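Local coordinates for protein nucleotidyl transferase (Methanothermobacter thermautotrophicus, PDB 6PLJ) that probably transfers nucleotidyl groups, as expected of a MobA-like enzyme, in an archaeon whose cell wall is made of pseudomurein, at residues 23-34 / 75-84; 143-153 / 199-209. All coordinates share one frame; numbering follows the deposited sequence.

Interaction 1: 23-34 / 75-84; sequences NMISAVVAAAGR and VDECIVVTGH. With EDO (1,2-ethanediol), chain F; EDO (1,2-ethanediol), chain D.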
loop_
_atom_site.group_PDB
_atom_site.type_symbol
_atom_site.label_atom_id
_atom_site.label_comp_id
_atom_site.label_asym_id
_atom_site.label_seq_id
_atom_site.Cartn_x
_atom_site.Cartn_y
_atom_site.Cartn_z
ATOM N N ASN A 23 20.623 -4.258 -4.170
ATOM C CA ASN A 23 20.956 -3.842 -5.535
ATOM C C ASN A 23 19.798 -3.108 -6.209
ATOM O O ASN A 23 20.029 -2.254 -7.060
ATOM C CB ASN A 23 21.389 -5.036 -6.386
ATOM C CG ASN A 23 22.698 -5.651 -5.911
ATOM O OD1 ASN A 23 23.683 -4.945 -5.696
ATOM N ND2 ASN A 23 22.715 -6.969 -5.751
ATOM N N MET A 24 18.553 -3.437 -5.861
ATOM C CA MET A 24 17.426 -2.770 -6.508
ATOM C C MET A 24 16.171 -2.847 -5.656
ATOM O O MET A 24 15.831 -3.914 -5.142
ATOM C CB MET A 24 17.190 -3.402 -7.875
ATOM C CG MET A 24 16.019 -2.848 -8.674
ATOM S SD MET A 24 15.882 -3.619 -10.290
ATOM C CE MET A 24 14.598 -2.581 -10.981
ATOM N N ILE A 25 15.503 -1.703 -5.517
ATOM C CA ILE A 25 14.294 -1.592 -4.701
ATOM C C ILE A 25 13.128 -1.295 -5.634
ATOM O O ILE A 25 13.104 -0.273 -6.319
ATOM C CB ILE A 25 14.393 -0.493 -3.618
ATOM C CG1 ILE A 25 15.524 -0.816 -2.632
ATOM C CG2 ILE A 25 13.060 -0.378 -2.875
ATOM C CD1 ILE A 25 15.878 0.327 -1.707
ATOM N N SER A 26 12.142 -2.191 -5.653
ATOM C CA SER A 26 10.945 -1.996 -6.466
ATOM C C SER A 26 9.780 -1.718 -5.546
ATOM O O SER A 26 9.641 -2.383 -4.514
ATOM C CB SER A 26 10.610 -3.262 -7.234
ATOM O OG SER A 26 11.653 -3.612 -8.120
ATOM N N ALA A 27 8.939 -0.761 -5.901
ATOM C CA ALA A 27 7.673 -0.613 -5.196
ATOM C C ALA A 27 6.598 -1.385 -5.917
ATOM O O ALA A 27 6.600 -1.485 -7.140
ATOM C CB ALA A 27 7.279 0.832 -5.062
ATOM N N VAL A 28 5.677 -1.931 -5.139
ATOM C CA VAL A 28 4.478 -2.557 -5.664
ATOM C C VAL A 28 3.322 -1.873 -4.950
ATOM O O VAL A 28 3.218 -1.950 -3.709
ATOM C CB VAL A 28 4.470 -4.071 -5.418
ATOM C CG1 VAL A 28 3.102 -4.664 -5.757
ATOM C CG2 VAL A 28 5.574 -4.740 -6.232
ATOM N N VAL A 29 2.484 -1.191 -5.715
ATOM C CA VAL A 29 1.303 -0.527 -5.182
ATOM C C VAL A 29 0.093 -1.372 -5.540
ATOM O O VAL A 29 -0.192 -1.607 -6.724
ATOM C CB VAL A 29 1.157 0.903 -5.740
ATOM C CG1 VAL A 29 -0.109 1.568 -5.203
ATOM C CG2 VAL A 29 2.404 1.723 -5.402
ATOM N N ALA A 30 -0.607 -1.843 -4.515
ATOM C CA ALA A 30 -1.822 -2.622 -4.721
ATOM C C ALA A 30 -2.983 -1.657 -4.919
ATOM O O ALA A 30 -3.364 -0.948 -3.992
ATOM C CB ALA A 30 -2.066 -3.538 -3.545
ATOM N N ALA A 31 -3.526 -1.630 -6.130
ATOM C CA ALA A 31 -4.545 -0.659 -6.511
ATOM C C ALA A 31 -5.688 -1.370 -7.234
ATOM O O ALA A 31 -6.286 -0.810 -8.151
ATOM C CB ALA A 31 -3.928 0.429 -7.371
ATOM N N ALA A 32 -5.963 -2.599 -6.823
ATOM C CA ALA A 32 -6.837 -3.508 -7.589
ATOM C C ALA A 32 -8.134 -3.903 -6.913
ATOM O O ALA A 32 -8.954 -4.560 -7.546
ATOM C CB ALA A 32 -6.076 -4.769 -7.953
ATOM N N GLY A 33 -8.321 -3.553 -5.643
ATOM C CA GLY A 33 -9.433 -4.067 -4.883
ATOM C C GLY A 33 -10.704 -3.245 -4.986
ATOM O O GLY A 33 -10.691 -2.083 -5.411
ATOM N N ARG A 34 -11.801 -3.851 -4.542
ATOM C CA ARG A 34 -13.055 -3.125 -4.380
ATOM C C ARG A 34 -12.961 -2.269 -3.117
ATOM O O ARG A 34 -12.075 -2.446 -2.271
ATOM C CB ARG A 34 -14.242 -4.081 -4.266
ATOM C CG ARG A 34 -14.611 -4.801 -5.552
ATOM C CD ARG A 34 -15.799 -5.722 -5.297
ATOM N NE ARG A 34 -15.461 -6.791 -4.379
ATOM C CZ ARG A 34 -14.879 -7.949 -4.709
ATOM N NH1 ARG A 34 -14.586 -8.255 -5.966
ATOM N NH2 ARG A 34 -14.590 -8.817 -3.746
ATOM N N VAL A 75 12.526 4.829 -4.760
ATOM C CA VAL A 75 12.548 3.490 -5.351
ATOM C C VAL A 75 13.039 3.493 -6.803
ATOM O O VAL A 75 12.894 4.489 -7.520
ATOM C CB VAL A 75 11.158 2.811 -5.270
ATOM C CG1 VAL A 75 10.772 2.619 -3.805
ATOM C CG2 VAL A 75 10.109 3.570 -6.066
ATOM N N ASP A 76 13.607 2.372 -7.232
ATOM C CA ASP A 76 14.144 2.249 -8.596
ATOM C C ASP A 76 13.052 2.099 -9.652
ATOM O O ASP A 76 13.272 2.406 -10.807
ATOM C CB ASP A 76 15.087 1.057 -8.692
ATOM C CG ASP A 76 16.331 1.247 -7.870
ATOM O OD1 ASP A 76 17.068 2.220 -8.114
ATOM O OD2 ASP A 76 16.599 0.432 -6.992
ATOM N N GLU A 77 11.894 1.590 -9.254
ATOM C CA GLU A 77 10.739 1.465 -10.141
ATOM C C GLU A 77 9.501 1.325 -9.293
ATOM O O GLU A 77 9.602 0.957 -8.123
ATOM C CB GLU A 77 10.848 0.251 -11.065
ATOM C CG GLU A 77 10.749 -1.082 -10.319
ATOM C CD GLU A 77 10.871 -2.299 -11.199
ATOM O OE1 GLU A 77 10.791 -2.156 -12.439
ATOM O OE2 GLU A 77 11.032 -3.400 -10.639
ATOM N N CYS A 78 8.347 1.619 -9.886
ATOM C CA CYS A 78 7.067 1.448 -9.222
ATOM C C CYS A 78 6.125 0.658 -10.122
ATOM O O CYS A 78 5.800 1.093 -11.235
ATOM C CB CYS A 78 6.463 2.803 -8.889
ATOM S SG CYS A 78 4.918 2.667 -7.952
ATOM N N ILE A 79 5.730 -0.513 -9.630
ATOM C CA ILE A 79 4.737 -1.373 -10.242
ATOM C C ILE A 79 3.412 -1.032 -9.594
ATOM O O ILE A 79 3.355 -0.863 -8.382
ATOM C CB ILE A 79 5.069 -2.871 -9.990
ATOM C CG1 ILE A 79 6.214 -3.341 -10.904
ATOM C CG2 ILE A 79 3.868 -3.766 -10.288
ATOM C CD1 ILE A 79 7.500 -2.587 -10.811
ATOM N N VAL A 80 2.357 -0.915 -10.389
ATOM C CA VAL A 80 1.024 -0.715 -9.835
ATOM C C VAL A 80 0.156 -1.853 -10.324
ATOM O O VAL A 80 0.102 -2.113 -11.528
ATOM C CB VAL A 80 0.401 0.619 -10.252
ATOM C CG1 VAL A 80 -0.982 0.755 -9.645
ATOM C CG2 VAL A 80 1.282 1.787 -9.837
ATOM N N VAL A 81 -0.507 -2.525 -9.386
ATOM C CA VAL A 81 -1.368 -3.653 -9.705
ATOM C C VAL A 81 -2.786 -3.145 -9.736
ATOM O O VAL A 81 -3.263 -2.596 -8.742
ATOM C CB VAL A 81 -1.221 -4.783 -8.682
ATOM C CG1 VAL A 81 -2.046 -5.991 -9.102
ATOM C CG2 VAL A 81 0.246 -5.176 -8.548
ATOM N N THR A 82 -3.456 -3.365 -10.863
ATOM C CA THR A 82 -4.814 -2.877 -11.060
ATOM C C THR A 82 -5.766 -4.055 -11.254
ATOM O O THR A 82 -5.347 -5.192 -11.441
ATOM C CB THR A 82 -4.882 -1.915 -12.267
ATOM O OG1 THR A 82 -4.451 -2.598 -13.453
ATOM C CG2 THR A 82 -3.990 -0.685 -12.031
ATOM N N GLY A 83 -7.057 -3.780 -11.158
ATOM C CA GLY A 83 -8.058 -4.831 -11.322
ATOM C C GLY A 83 -9.429 -4.204 -11.326
ATOM O O GLY A 83 -9.976 -3.886 -12.380
ATOM N N HIS A 84 -9.958 -3.978 -10.135
ATOM C CA HIS A 84 -11.231 -3.313 -10.012
ATOM C C HIS A 84 -11.198 -1.923 -10.616
ATOM O O HIS A 84 -10.367 -1.092 -10.228
ATOM C CB HIS A 84 -11.688 -3.216 -8.570
ATOM C CG HIS A 84 -13.072 -2.697 -8.460
ATOM N ND1 HIS A 84 -14.149 -3.383 -8.990
ATOM C CD2 HIS A 84 -13.566 -1.556 -7.938
ATOM C CE1 HIS A 84 -15.244 -2.677 -8.788
ATOM N NE2 HIS A 84 -14.924 -1.577 -8.139
HETATM C C1 EDO F . -5.323 -4.230 -3.854
HETATM O O1 EDO F . -5.132 -4.718 -5.035
HETATM C C2 EDO F . -5.743 -2.895 -3.833
HETATM O O2 EDO F . -5.539 -2.499 -2.518
HETATM C C1 EDO D . -11.365 -7.454 -3.285
HETATM O O1 EDO D . -11.145 -6.135 -2.791
HETATM C C2 EDO D . -11.294 -7.439 -4.801
HETATM O O2 EDO D . -10.961 -8.742 -5.275
HETATM O O HOH W 1 -7.642 -1.077 -10.468
#

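Interaction 2: 143-153 / 199-209; sequences RIAEHADGSTV and MLEDGVRLYGV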
loop_
_atom_site.group_PDB
_atom_site.type_symbol
_atom_site.label_atom_id
_atom_site.label_comp_id
_atom_site.label_asym_id
_atom_site.label_seq_id
_atom_site.Cartn_x
_atom_site.Cartn_y
_atom_site.Cartn_z
ATOM N N ARG A 143 12.224 5.312 4.914
ATOM C CA ARG A 143 12.679 4.670 6.155
ATOM C C ARG A 143 12.278 3.199 6.205
ATOM O O ARG A 143 13.071 2.343 6.608
ATOM C CB ARG A 143 12.141 5.391 7.385
ATOM C CG ARG A 143 12.902 6.651 7.757
ATOM C CD ARG A 143 12.519 7.160 9.143
ATOM N NE ARG A 143 11.293 7.955 9.096
ATOM C CZ ARG A 143 11.223 9.230 8.694
ATOM N NH1 ARG A 143 10.043 9.853 8.677
ATOM N NH2 ARG A 143 12.315 9.893 8.298
ATOM N N ILE A 144 11.048 2.906 5.787
ATOM C CA ILE A 144 10.569 1.528 5.740
ATOM C C ILE A 144 11.431 0.704 4.778
ATOM O O ILE A 144 11.910 -0.365 5.137
ATOM C CB ILE A 144 9.058 1.462 5.396
ATOM C CG1 ILE A 144 8.276 2.016 6.594
ATOM C CG2 ILE A 144 8.601 0.027 5.091
ATOM C CD1 ILE A 144 6.801 2.227 6.348
ATOM N N ALA A 145 11.669 1.228 3.586
ATOM C CA ALA A 145 12.466 0.501 2.595
ATOM C C ALA A 145 13.884 0.236 3.096
ATOM O O ALA A 145 14.436 -0.860 2.870
ATOM C CB ALA A 145 12.478 1.254 1.270
ATOM N N GLU A 146 14.449 1.218 3.796
ATOM C CA GLU A 146 15.832 1.139 4.297
ATOM C C GLU A 146 16.055 0.068 5.358
ATOM O O GLU A 146 17.174 -0.428 5.496
ATOM C CB GLU A 146 16.261 2.485 4.885
ATOM C CG GLU A 146 16.519 3.579 3.861
ATOM C CD GLU A 146 16.651 4.954 4.506
ATOM O OE1 GLU A 146 16.311 5.101 5.704
ATOM O OE2 GLU A 146 17.100 5.890 3.816
ATOM N N HIS A 147 15.008 -0.265 6.117
ATOM C CA HIS A 147 15.089 -1.248 7.198
ATOM C C HIS A 147 14.833 -2.691 6.768
ATOM O O HIS A 147 14.998 -3.614 7.568
ATOM C CB HIS A 147 14.120 -0.886 8.331
ATOM C CG HIS A 147 14.660 0.129 9.285
ATOM N ND1 HIS A 147 15.522 -0.203 10.311
ATOM C CD2 HIS A 147 14.459 1.465 9.376
ATOM C CE1 HIS A 147 15.827 0.887 10.993
ATOM N NE2 HIS A 147 15.196 1.912 10.448
ATOM N N ALA A 148 14.410 -2.895 5.522
ATOM C CA ALA A 148 14.166 -4.228 5.005
ATOM C C ALA A 148 15.499 -4.819 4.549
ATOM O O ALA A 148 16.401 -4.091 4.156
ATOM C CB ALA A 148 13.199 -4.165 3.836
ATOM N N ASP A 149 15.606 -6.134 4.629
ATOM C CA ASP A 149 16.695 -6.869 3.968
ATOM C C ASP A 149 16.186 -8.260 3.626
ATOM O O ASP A 149 14.989 -8.508 3.741
ATOM C CB ASP A 149 17.991 -6.844 4.805
ATOM C CG ASP A 149 17.914 -7.645 6.094
ATOM O OD1 ASP A 149 17.044 -8.519 6.274
ATOM O OD2 ASP A 149 18.786 -7.404 6.950
ATOM N N GLY A 150 17.062 -9.166 3.191
ATOM C CA GLY A 150 16.632 -10.510 2.790
ATOM C C GLY A 150 15.749 -11.236 3.790
ATOM O O GLY A 150 14.758 -11.860 3.406
ATOM N N SER A 151 16.087 -11.130 5.073
ATOM C CA SER A 151 15.362 -11.838 6.124
ATOM C C SER A 151 14.644 -10.933 7.126
ATOM O O SER A 151 14.174 -11.410 8.146
ATOM C CB SER A 151 16.338 -12.761 6.853
ATOM O OG SER A 151 16.867 -13.692 5.926
ATOM N N THR A 152 14.593 -9.632 6.866
ATOM C CA THR A 152 13.886 -8.702 7.751
ATOM C C THR A 152 12.780 -8.012 6.996
ATOM O O THR A 152 12.997 -7.490 5.894
ATOM C CB THR A 152 14.844 -7.641 8.309
ATOM O OG1 THR A 152 15.931 -8.306 8.959
ATOM C CG2 THR A 152 14.147 -6.728 9.308
ATOM N N VAL A 153 11.601 -8.021 7.604
ATOM C CA VAL A 153 10.449 -7.297 7.091
ATOM C C VAL A 153 10.347 -6.031 7.911
ATOM O O VAL A 153 10.475 -6.065 9.149
ATOM C CB VAL A 153 9.160 -8.129 7.191
ATOM C CG1 VAL A 153 7.964 -7.345 6.660
ATOM C CG2 VAL A 153 9.300 -9.447 6.425
ATOM N N MET A 199 4.351 -14.831 9.810
ATOM C CA MET A 199 5.773 -14.505 9.807
ATOM C C MET A 199 6.386 -14.446 11.207
ATOM O O MET A 199 7.458 -15.005 11.447
ATOM C CB MET A 199 6.022 -13.156 9.111
ATOM C CG MET A 199 5.857 -13.191 7.610
ATOM S SD MET A 199 5.992 -11.518 6.924
ATOM C CE MET A 199 5.468 -11.884 5.253
ATOM N N LEU A 200 5.707 -13.758 12.124
ATOM C CA LEU A 200 6.178 -13.683 13.507
ATOM C C LEU A 200 6.248 -15.070 14.166
ATOM O O LEU A 200 7.239 -15.374 14.837
ATOM C CB LEU A 200 5.287 -12.746 14.325
ATOM C CG LEU A 200 5.442 -11.259 13.980
ATOM C CD1 LEU A 200 4.289 -10.471 14.592
ATOM C CD2 LEU A 200 6.774 -10.703 14.449
ATOM N N GLU A 201 5.226 -15.894 13.950
ATOM C CA GLU A 201 5.199 -17.286 14.457
ATOM C C GLU A 201 6.377 -18.095 13.915
ATOM O O GLU A 201 6.988 -18.888 14.644
ATOM C CB GLU A 201 3.894 -17.983 14.075
ATOM C CG GLU A 201 2.667 -17.481 14.827
ATOM C CD GLU A 201 1.348 -17.790 14.127
ATOM O OE1 GLU A 201 1.338 -18.494 13.090
ATOM O OE2 GLU A 201 0.302 -17.323 14.624
ATOM N N ASP A 202 6.706 -17.873 12.638
ATOM C CA ASP A 202 7.844 -18.523 11.996
ATOM C C ASP A 202 9.204 -17.961 12.415
ATOM O O ASP A 202 10.233 -18.487 12.000
ATOM C CB ASP A 202 7.708 -18.451 10.460
ATOM C CG ASP A 202 6.515 -19.236 9.927
ATOM O OD1 ASP A 202 5.971 -20.107 10.641
ATOM O OD2 ASP A 202 6.107 -18.993 8.772
ATOM N N GLY A 203 9.229 -16.884 13.199
ATOM C CA GLY A 203 10.474 -16.297 13.674
ATOM C C GLY A 203 11.068 -15.267 12.731
ATOM O O GLY A 203 12.211 -14.855 12.908
ATOM N N VAL A 204 10.281 -14.826 11.746
ATOM C CA VAL A 204 10.710 -13.781 10.825
ATOM C C VAL A 204 10.834 -12.500 11.627
ATOM O O VAL A 204 9.930 -12.181 12.410
ATOM C CB VAL A 204 9.686 -13.545 9.693
ATOM C CG1 VAL A 204 10.094 -12.355 8.822
ATOM C CG2 VAL A 204 9.494 -14.803 8.852
ATOM N N ARG A 205 11.933 -11.780 11.436
ATOM C CA ARG A 205 12.184 -10.542 12.164
ATOM C C ARG A 205 11.299 -9.471 11.517
ATOM O O ARG A 205 11.338 -9.301 10.305
ATOM C CB ARG A 205 13.658 -10.100 12.118
ATOM C CG ARG A 205 14.751 -11.177 12.155
ATOM C CD ARG A 205 14.492 -12.363 13.068
ATOM N NE ARG A 205 14.394 -12.022 14.483
ATOM C CZ ARG A 205 14.190 -12.922 15.441
ATOM N NH1 ARG A 205 14.058 -14.205 15.126
ATOM N NH2 ARG A 205 14.110 -12.545 16.709
ATOM N N LEU A 206 10.480 -8.807 12.323
ATOM C CA LEU A 206 9.576 -7.753 11.852
ATOM C C LEU A 206 9.965 -6.460 12.552
ATOM O O LEU A 206 9.859 -6.381 13.781
ATOM C CB LEU A 206 8.133 -8.131 12.156
ATOM C CG LEU A 206 7.040 -7.161 11.703
ATOM C CD1 LEU A 206 7.060 -7.013 10.182
ATOM C CD2 LEU A 206 5.677 -7.637 12.188
ATOM N N TYR A 207 10.447 -5.469 11.798
ATOM C CA TYR A 207 10.855 -4.174 12.370
ATOM C C TYR A 207 9.807 -3.099 12.115
ATOM O O TYR A 207 9.512 -2.768 10.960
ATOM C CB TYR A 207 12.205 -3.706 11.836
ATOM C CG TYR A 207 12.725 -2.495 12.569
ATOM C CD1 TYR A 207 13.353 -2.632 13.807
ATOM C CD2 TYR A 207 12.546 -1.213 12.063
ATOM C CE1 TYR A 207 13.810 -1.527 14.497
ATOM C CE2 TYR A 207 12.992 -0.100 12.754
ATOM C CZ TYR A 207 13.631 -0.272 13.974
ATOM O OH TYR A 207 14.092 0.816 14.670
ATOM N N GLY A 208 9.259 -2.544 13.198
ATOM C CA GLY A 208 8.290 -1.468 13.102
ATOM C C GLY A 208 8.942 -0.106 13.004
ATOM O O GLY A 208 9.849 0.228 13.782
ATOM N N VAL A 209 8.489 0.687 12.040
ATOM C CA VAL A 209 8.951 2.038 11.826
ATOM C C VAL A 209 7.841 3.008 12.232
ATOM O O VAL A 209 6.738 2.978 11.675
ATOM C CB VAL A 209 9.348 2.235 10.356
ATOM C CG1 VAL A 209 9.563 3.707 10.046
ATOM C CG2 VAL A 209 10.591 1.399 10.057
HETATM O O HOH W 2 13.651 -13.328 9.608
#

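Interaction 1: 23-34 / 75-84
Ile25 and Asp76 meet at the N-terminal ends of adjacent parallel strands, 25-31 and 77-82, of a beta-alpha-beta crossover whose helix 62-72 packs over Ala27, Ala31 and Cys78. The Ile25 N-H points almost straight (172°) at the anti lone pair of Asp76 OD2, 2.8 Å from the nitrogen. Beyond it a backbone ladder runs from Ala27 N and Glu77 O to Ala31 N and Val81 O. Glu77 can be followed outward from CB: with chi1 at 68°, CG sits between the backbone N and carbonyl carbon and comes within 3.5 Å of Ser26 OG. CD rests 3.7 Å and OE1 4.1 Å from Met24 CE, and OE2 accepts a hydrogen bond from Ser26 OG on its anti lone pair, at 2.6 Å. Gly122 N also donates to OE2. Past the strand, Ala32 N donates to ethanediol (chain F) O1 at 2.9 Å, in a glycine-containing turn consistent with the nucleotide-binding loop of related transferases. One water ties Ala31 O to Gly83 N and His84 O. Arg34 sends its guanidinium to Asp107, whereas its CG lies over the face of the His84 ring, 3.8 Å from the centroid, a CH-pi contact.

Interaction 2: 143-153 / 199-209
Val153 is gripped from both its backbone polar atoms: its O accepts from Tyr207 N at 2.7 Å, and its N donates to Arg205 O at 3.0 Å. These bonds join strands 152-157 and 205-210 as parallel neighbours in the central sheet. Where the pairing begins, a water bridges Ser151 O and Arg205 N, lying 2.9 Å from Arg205 N. The turn leading into Thr152 is held by Asp149, whose OD1 takes the Thr152 OG1 hydroxyl at 2.9 Å from above the carboxylate plane. On the other segment, helix 192-201 ends in a Schellman motif at Gly203, from which the chain turns into its strand.

Outward from the ladder lie two packed faces. On one, Val153 spreads its branches: CG1, anti to the backbone N (chi1 179°), meets Leu206 CD1 at 3.7 Å, while CG2 touches Val204 CG1 and, at 3.9 Å, Met199 SD. Leu180 of helix 178-184 also packs against Val153. On the other, helix 143-147 runs nearly antiparallel (158°) to strand 205-209. His147 lays its ring over Tyr207 in an offset stack, with planes 16° apart and Tyr207 CE2 above the middle of the imidazole. Trp163 meets the Tyr207 ring edge-to-face. Two residues further on, Val209 CB packs 3.9 Å from Ile144 CG1, and its CG2 approaches His147 CD2. A serine in place of Tyr207 would probably leave one face of the His147 imidazole without its stacking partner, and that ring freer to turn. Main-chain bonds thus fix the alignment of the strands, whereas cohesion between helix and strand comes from aromatic and aliphatic surfaces, with no salt bridge across the contact.

From the N terminus, strand 25-31 enters first, and the chain passes through helices 36-44 and 62-72 before interaction 1 closes its loop at strand 77-82. The chain then lays down strands 99-102 and 125-130 and reaches helix 138-147. Interaction 2 opens with 143-153; 45 residues separate it from 199-209, where the loop closes. The two loops therefore follow in series, neither nesting nor crossing. Both end in one mixed sheet. Interaction 1 joins neighbours near its 99-102 edge, interaction 2 neighbours near its 162-163 edge, and strands 125-130 and 174-177 lie between the two pairs. Their centres are about 19 Å apart, and although their nearest atoms approach to about 4 Å they do not touch.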